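Local coordinates for TATA-box-binding protein (Methanococcus jannaschii, PDB 2Z8U) that probably binds the TATA box of archaeal promoters as a general transcription factor that helps RNA polymerase start transcription, at residues E12-G25 with I99-A113. Numbering follows the deposited sequence.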
loop_
_atom_site.group_PDB
_atom_site.type_symbol
_atom_site.label_atom_id
_atom_site.label_comp_id
_atom_site.label_asym_id
_atom_site.label_seq_id
_atom_site.Cartn_x
_atom_site.Cartn_y
_atom_site.Cartn_z
ATOM N N GLU B 12 -38.963 -2.039 12.504
ATOM C CA GLU B 12 -39.248 -0.697 12.024
ATOM C C GLU B 12 -38.117 0.251 12.391
ATOM O O GLU B 12 -37.497 0.083 13.436
ATOM C CB GLU B 12 -40.570 -0.221 12.637
ATOM C CG GLU B 12 -41.238 0.890 11.863
ATOM C CD GLU B 12 -42.629 1.241 12.387
ATOM O OE1 GLU B 12 -43.050 2.384 12.150
ATOM O OE2 GLU B 12 -43.283 0.405 13.035
ATOM N N ILE B 13 -37.868 1.246 11.533
ATOM C CA ILE B 13 -36.830 2.251 11.727
ATOM C C ILE B 13 -37.282 3.360 12.680
ATOM O O ILE B 13 -38.370 3.918 12.522
ATOM C CB ILE B 13 -36.410 2.881 10.348
ATOM C CG1 ILE B 13 -35.571 1.894 9.519
ATOM C CG2 ILE B 13 -35.769 4.274 10.504
ATOM C CD1 ILE B 13 -34.285 1.372 10.188
ATOM N N LYS B 14 -36.447 3.658 13.670
ATOM C CA LYS B 14 -36.606 4.851 14.509
ATOM C C LYS B 14 -35.374 5.715 14.342
ATOM O O LYS B 14 -34.258 5.220 14.504
ATOM C CB LYS B 14 -36.766 4.449 15.982
ATOM C CG LYS B 14 -36.710 5.636 16.952
ATOM C CD LYS B 14 -37.199 5.250 18.353
ATOM C CE LYS B 14 -37.306 6.481 19.271
ATOM N NZ LYS B 14 -37.803 7.711 18.561
ATOM N N ILE B 15 -35.565 7.000 14.012
ATOM C CA ILE B 15 -34.449 7.930 13.894
ATOM C C ILE B 15 -34.163 8.432 15.305
ATOM O O ILE B 15 -35.083 8.845 16.039
ATOM C CB ILE B 15 -34.777 9.097 12.941
ATOM C CG1 ILE B 15 -35.186 8.559 11.555
ATOM C CG2 ILE B 15 -33.621 10.123 12.890
ATOM C CD1 ILE B 15 -34.124 7.749 10.859
ATOM N N VAL B 16 -32.913 8.319 15.714
ATOM C CA VAL B 16 -32.551 8.648 17.084
ATOM C C VAL B 16 -31.834 9.981 17.111
ATOM O O VAL B 16 -32.034 10.782 18.021
ATOM C CB VAL B 16 -31.754 7.512 17.777
ATOM C CG1 VAL B 16 -31.128 8.004 19.074
ATOM C CG2 VAL B 16 -32.683 6.328 18.085
ATOM N N ASN B 17 -31.029 10.243 16.096
ATOM C CA ASN B 17 -30.423 11.544 15.971
ATOM C C ASN B 17 -30.168 11.940 14.529
ATOM O O ASN B 17 -30.174 11.108 13.636
ATOM C CB ASN B 17 -29.173 11.690 16.885
ATOM C CG ASN B 17 -27.848 11.278 16.221
ATOM O OD1 ASN B 17 -27.062 10.542 16.817
ATOM N ND2 ASN B 17 -27.557 11.813 15.048
ATOM N N VAL B 18 -29.957 13.229 14.299
ATOM C CA VAL B 18 -29.556 13.685 12.969
ATOM C C VAL B 18 -28.367 14.628 13.113
ATOM O O VAL B 18 -28.181 15.209 14.185
ATOM C CB VAL B 18 -30.701 14.394 12.218
ATOM C CG1 VAL B 18 -31.924 13.503 12.062
ATOM C CG2 VAL B 18 -31.100 15.734 12.898
ATOM N N VAL B 19 -27.533 14.716 12.074
ATOM C CA VAL B 19 -26.507 15.757 11.975
ATOM C C VAL B 19 -26.935 16.594 10.767
ATOM O O VAL B 19 -27.233 16.040 9.721
ATOM C CB VAL B 19 -25.087 15.152 11.789
ATOM C CG1 VAL B 19 -24.019 16.256 11.542
ATOM C CG2 VAL B 19 -24.709 14.272 12.998
ATOM N N VAL B 20 -27.024 17.906 10.925
ATOM C CA VAL B 20 -27.424 18.776 9.822
ATOM C C VAL B 20 -26.375 19.864 9.571
ATOM O O VAL B 20 -25.587 20.202 10.479
ATOM C CB VAL B 20 -28.796 19.446 10.073
ATOM C CG1 VAL B 20 -29.905 18.392 10.319
ATOM C CG2 VAL B 20 -28.730 20.469 11.248
ATOM N N SER B 21 -26.360 20.383 8.346
ATOM C CA SER B 21 -25.554 21.563 8.028
ATOM C C SER B 21 -26.408 22.633 7.389
ATOM O O SER B 21 -27.471 22.345 6.819
ATOM C CB SER B 21 -24.411 21.218 7.047
ATOM O OG SER B 21 -24.953 20.644 5.864
ATOM N N THR B 22 -25.932 23.877 7.473
ATOM C CA THR B 22 -26.529 24.950 6.732
ATOM C C THR B 22 -25.512 26.091 6.613
ATOM O O THR B 22 -24.363 25.953 7.056
ATOM C CB THR B 22 -27.871 25.422 7.371
ATOM O OG1 THR B 22 -28.531 26.297 6.461
ATOM C CG2 THR B 22 -27.645 26.161 8.698
ATOM N N LYS B 23 -25.929 27.180 5.979
ATOM C CA LYS B 23 -25.144 28.389 5.917
ATOM C C LYS B 23 -26.025 29.536 6.410
ATOM O O LYS B 23 -27.123 29.735 5.902
ATOM C CB LYS B 23 -24.662 28.632 4.485
ATOM C CG LYS B 23 -23.646 29.787 4.379
ATOM C CD LYS B 23 -22.912 29.734 3.036
ATOM C CE LYS B 23 -21.788 30.769 2.996
ATOM N NZ LYS B 23 -20.616 30.177 2.290
ATOM N N ILE B 24 -25.561 30.273 7.410
ATOM C CA ILE B 24 -26.389 31.316 8.023
ATOM C C ILE B 24 -25.982 32.764 7.641
ATOM O O ILE B 24 -26.613 33.726 8.067
ATOM C CB ILE B 24 -26.501 31.131 9.601
ATOM C CG1 ILE B 24 -25.175 31.458 10.318
ATOM C CG2 ILE B 24 -27.074 29.719 9.943
ATOM C CD1 ILE B 24 -25.283 31.453 11.861
ATOM N N GLY B 25 -24.928 32.904 6.847
ATOM C CA GLY B 25 -24.398 34.220 6.484
ATOM C C GLY B 25 -23.106 34.047 5.722
ATOM O O GLY B 25 -22.813 32.946 5.289
ATOM N N ILE B 99 -28.734 35.162 7.476
ATOM C CA ILE B 99 -29.809 34.720 6.607
ATOM C C ILE B 99 -30.881 34.191 7.561
ATOM O O ILE B 99 -30.579 33.352 8.398
ATOM C CB ILE B 99 -29.307 33.555 5.672
ATOM C CG1 ILE B 99 -28.222 34.068 4.707
ATOM C CG2 ILE B 99 -30.466 32.867 4.897
ATOM C CD1 ILE B 99 -27.541 32.957 3.866
ATOM N N GLU B 100 -32.115 34.670 7.438
ATOM C CA GLU B 100 -33.188 34.255 8.357
ATOM C C GLU B 100 -33.919 32.988 7.952
ATOM O O GLU B 100 -34.590 32.360 8.790
ATOM C CB GLU B 100 -34.214 35.371 8.513
ATOM C CG GLU B 100 -33.744 36.484 9.417
ATOM C CD GLU B 100 -34.878 37.371 9.811
ATOM O OE1 GLU B 100 -35.746 36.914 10.595
ATOM O OE2 GLU B 100 -34.906 38.521 9.326
ATOM N N ASN B 101 -33.812 32.636 6.669
ATOM C CA ASN B 101 -34.486 31.466 6.126
ATOM C C ASN B 101 -33.566 30.391 5.530
ATOM O O ASN B 101 -33.785 29.996 4.365
ATOM C CB ASN B 101 -35.505 31.898 5.068
ATOM C CG ASN B 101 -34.874 32.718 3.923
ATOM O OD1 ASN B 101 -33.809 33.346 4.083
ATOM N ND2 ASN B 101 -35.545 32.719 2.761
ATOM N N PRO B 102 -32.604 29.863 6.325
ATOM C CA PRO B 102 -31.637 28.949 5.711
ATOM C C PRO B 102 -32.234 27.569 5.484
ATOM O O PRO B 102 -33.121 27.144 6.233
ATOM C CB PRO B 102 -30.503 28.891 6.754
ATOM C CG PRO B 102 -31.190 29.065 8.061
ATOM C CD PRO B 102 -32.353 30.019 7.781
ATOM N N GLU B 103 -31.783 26.873 4.439
ATOM C CA GLU B 103 -32.212 25.501 4.220
ATOM C C GLU B 103 -31.339 24.537 5.028
ATOM O O GLU B 103 -30.106 24.584 4.962
ATOM C CB GLU B 103 -32.203 25.170 2.723
ATOM C CG GLU B 103 -32.493 23.733 2.448
ATOM C CD GLU B 103 -32.484 23.418 0.981
ATOM O OE1 GLU B 103 -32.146 24.309 0.182
ATOM O OE2 GLU B 103 -32.800 22.256 0.645
ATOM N N ILE B 104 -31.976 23.707 5.850
ATOM C CA ILE B 104 -31.262 22.772 6.696
ATOM C C ILE B 104 -31.071 21.439 5.940
ATOM O O ILE B 104 -32.059 20.849 5.503
ATOM C CB ILE B 104 -32.043 22.540 8.008
ATOM C CG1 ILE B 104 -32.389 23.877 8.704
ATOM C CG2 ILE B 104 -31.312 21.535 8.916
ATOM C CD1 ILE B 104 -31.242 24.814 8.970
ATOM N N LYS B 105 -29.820 20.993 5.782
ATOM C CA LYS B 105 -29.487 19.753 5.037
ATOM C C LYS B 105 -29.080 18.622 5.983
ATOM O O LYS B 105 -28.224 18.821 6.862
ATOM C CB LYS B 105 -28.337 20.036 4.041
ATOM C CG LYS B 105 -27.831 18.791 3.296
ATOM C CD LYS B 105 -27.171 19.213 2.000
ATOM C CE LYS B 105 -25.720 18.805 1.951
ATOM N NZ LYS B 105 -24.972 19.571 0.899
ATOM N N ILE B 106 -29.653 17.430 5.805
ATOM C CA ILE B 106 -29.229 16.294 6.613
ATOM C C ILE B 106 -27.870 15.802 6.128
ATOM O O ILE B 106 -27.703 15.524 4.954
ATOM C CB ILE B 106 -30.289 15.130 6.624
ATOM C CG1 ILE B 106 -31.513 15.545 7.457
ATOM C CG2 ILE B 106 -29.693 13.853 7.210
ATOM C CD1 ILE B 106 -32.773 14.667 7.177
ATOM N N GLN B 107 -26.905 15.721 7.040
ATOM C CA GLN B 107 -25.594 15.176 6.726
ATOM C C GLN B 107 -25.428 13.743 7.199
ATOM O O GLN B 107 -24.701 12.972 6.588
ATOM C CB GLN B 107 -24.487 16.006 7.349
ATOM C CG GLN B 107 -24.354 17.388 6.760
ATOM C CD GLN B 107 -23.865 17.365 5.321
ATOM O OE1 GLN B 107 -23.298 16.368 4.855
ATOM N NE2 GLN B 107 -24.097 18.461 4.604
ATOM N N ASN B 108 -26.027 13.425 8.332
ATOM C CA ASN B 108 -25.938 12.078 8.915
ATOM C C ASN B 108 -27.177 11.806 9.770
ATOM O O ASN B 108 -27.864 12.730 10.190
ATOM C CB ASN B 108 -24.671 11.957 9.789
ATOM C CG ASN B 108 -24.024 10.572 9.729
ATOM O OD1 ASN B 108 -24.707 9.553 9.643
ATOM N ND2 ASN B 108 -22.679 10.539 9.802
ATOM N N MET B 109 -27.457 10.529 10.024
ATOM C CA MET B 109 -28.521 10.128 10.957
ATOM C C MET B 109 -28.140 8.818 11.603
ATOM O O MET B 109 -27.457 7.997 10.990
ATOM C CB MET B 109 -29.861 9.898 10.250
ATOM C CG MET B 109 -30.261 10.906 9.203
ATOM S SD MET B 109 -31.726 10.473 8.231
ATOM C CE MET B 109 -33.004 11.093 9.301
ATOM N N VAL B 110 -28.592 8.621 12.835
ATOM C CA VAL B 110 -28.505 7.325 13.497
ATOM C C VAL B 110 -29.945 6.809 13.507
ATOM O O VAL B 110 -30.853 7.519 13.950
ATOM C CB VAL B 110 -27.982 7.437 14.955
ATOM C CG1 VAL B 110 -28.162 6.126 15.720
ATOM C CG2 VAL B 110 -26.501 7.853 14.995
ATOM N N ALA B 111 -30.142 5.604 12.962
ATOM C CA ALA B 111 -31.426 4.922 13.010
ATOM C C ALA B 111 -31.201 3.620 13.769
ATOM O O ALA B 111 -30.114 3.007 13.693
ATOM C CB ALA B 111 -31.922 4.624 11.628
ATOM N N THR B 112 -32.234 3.202 14.497
ATOM C CA THR B 112 -32.212 1.922 15.190
ATOM C C THR B 112 -33.435 1.086 14.802
ATOM O O THR B 112 -34.496 1.616 14.388
ATOM C CB THR B 112 -32.163 2.088 16.732
ATOM O OG1 THR B 112 -33.333 2.794 17.187
ATOM C CG2 THR B 112 -30.890 2.865 17.171
ATOM N N ALA B 113 -33.256 -0.230 14.913
ATOM C CA ALA B 113 -34.329 -1.171 14.680
ATOM C C ALA B 113 -34.039 -2.439 15.485
ATOM O O ALA B 113 -32.970 -2.605 16.052
ATOM C CB ALA B 113 -34.475 -1.470 13.205
#
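The first strands of the two TBP repeats, 14-23 and 105-113, pair antiparallel at the middle of the saddle-shaped sheet and join its pseudo-symmetric halves. Two classic beta bulges, one on each strand, occupy equivalent places in the two repeats. In the first, Val16 and Asn17 both face Val110: Val16 N gives Val110 O a nearly straight bond of 2.8 Å, and Asn17 N adds a weak one. In the second, Val19 O accepts from Gln107 N at 2.7 Å and, at longer range, from Asn108 N, both reaching the oxygen from the same face of its carbonyl plane.

One face carries Asn17, Val19, Asn108 and Val110, the central positions of the concave surface that in TBP relatives meets the DNA minor groove. Beta-branched valines suit strands and present short apolar side chains on this face; CB of Val19 lies 3.8 Å from CB of Asn108, the two side chains side by side. In the assembly, Glu132 and Glu134 of a neighbouring subunit pack against Val110 and Asn17, respectively.

The other face turns to the helices. The flexible Met109 bends at chi3 (86°), bringing CE to 3.8 Å from both Ile15 CG2 and Val18 CG1. Farther along, Ile104 CG2 presses tightly on Val20 CB at 3.5 Å, beside helix 77-94.

Gln107 has an amide long enough to cross to the neighbouring strand, where NE2 donates to Ser21 OG at 2.7 Å, with Ser21 OG close to the plane of the Gln107 amide. A leucine here would probably leave that hydroxyl without its amide donor and the bulge without this side-chain tie. Just before strand 105-113, where the second segment is still loop, a side chain supplies the link: Thr22 OG1 donates to Glu103 O at 2.8 Å, from above the carbonyl plane.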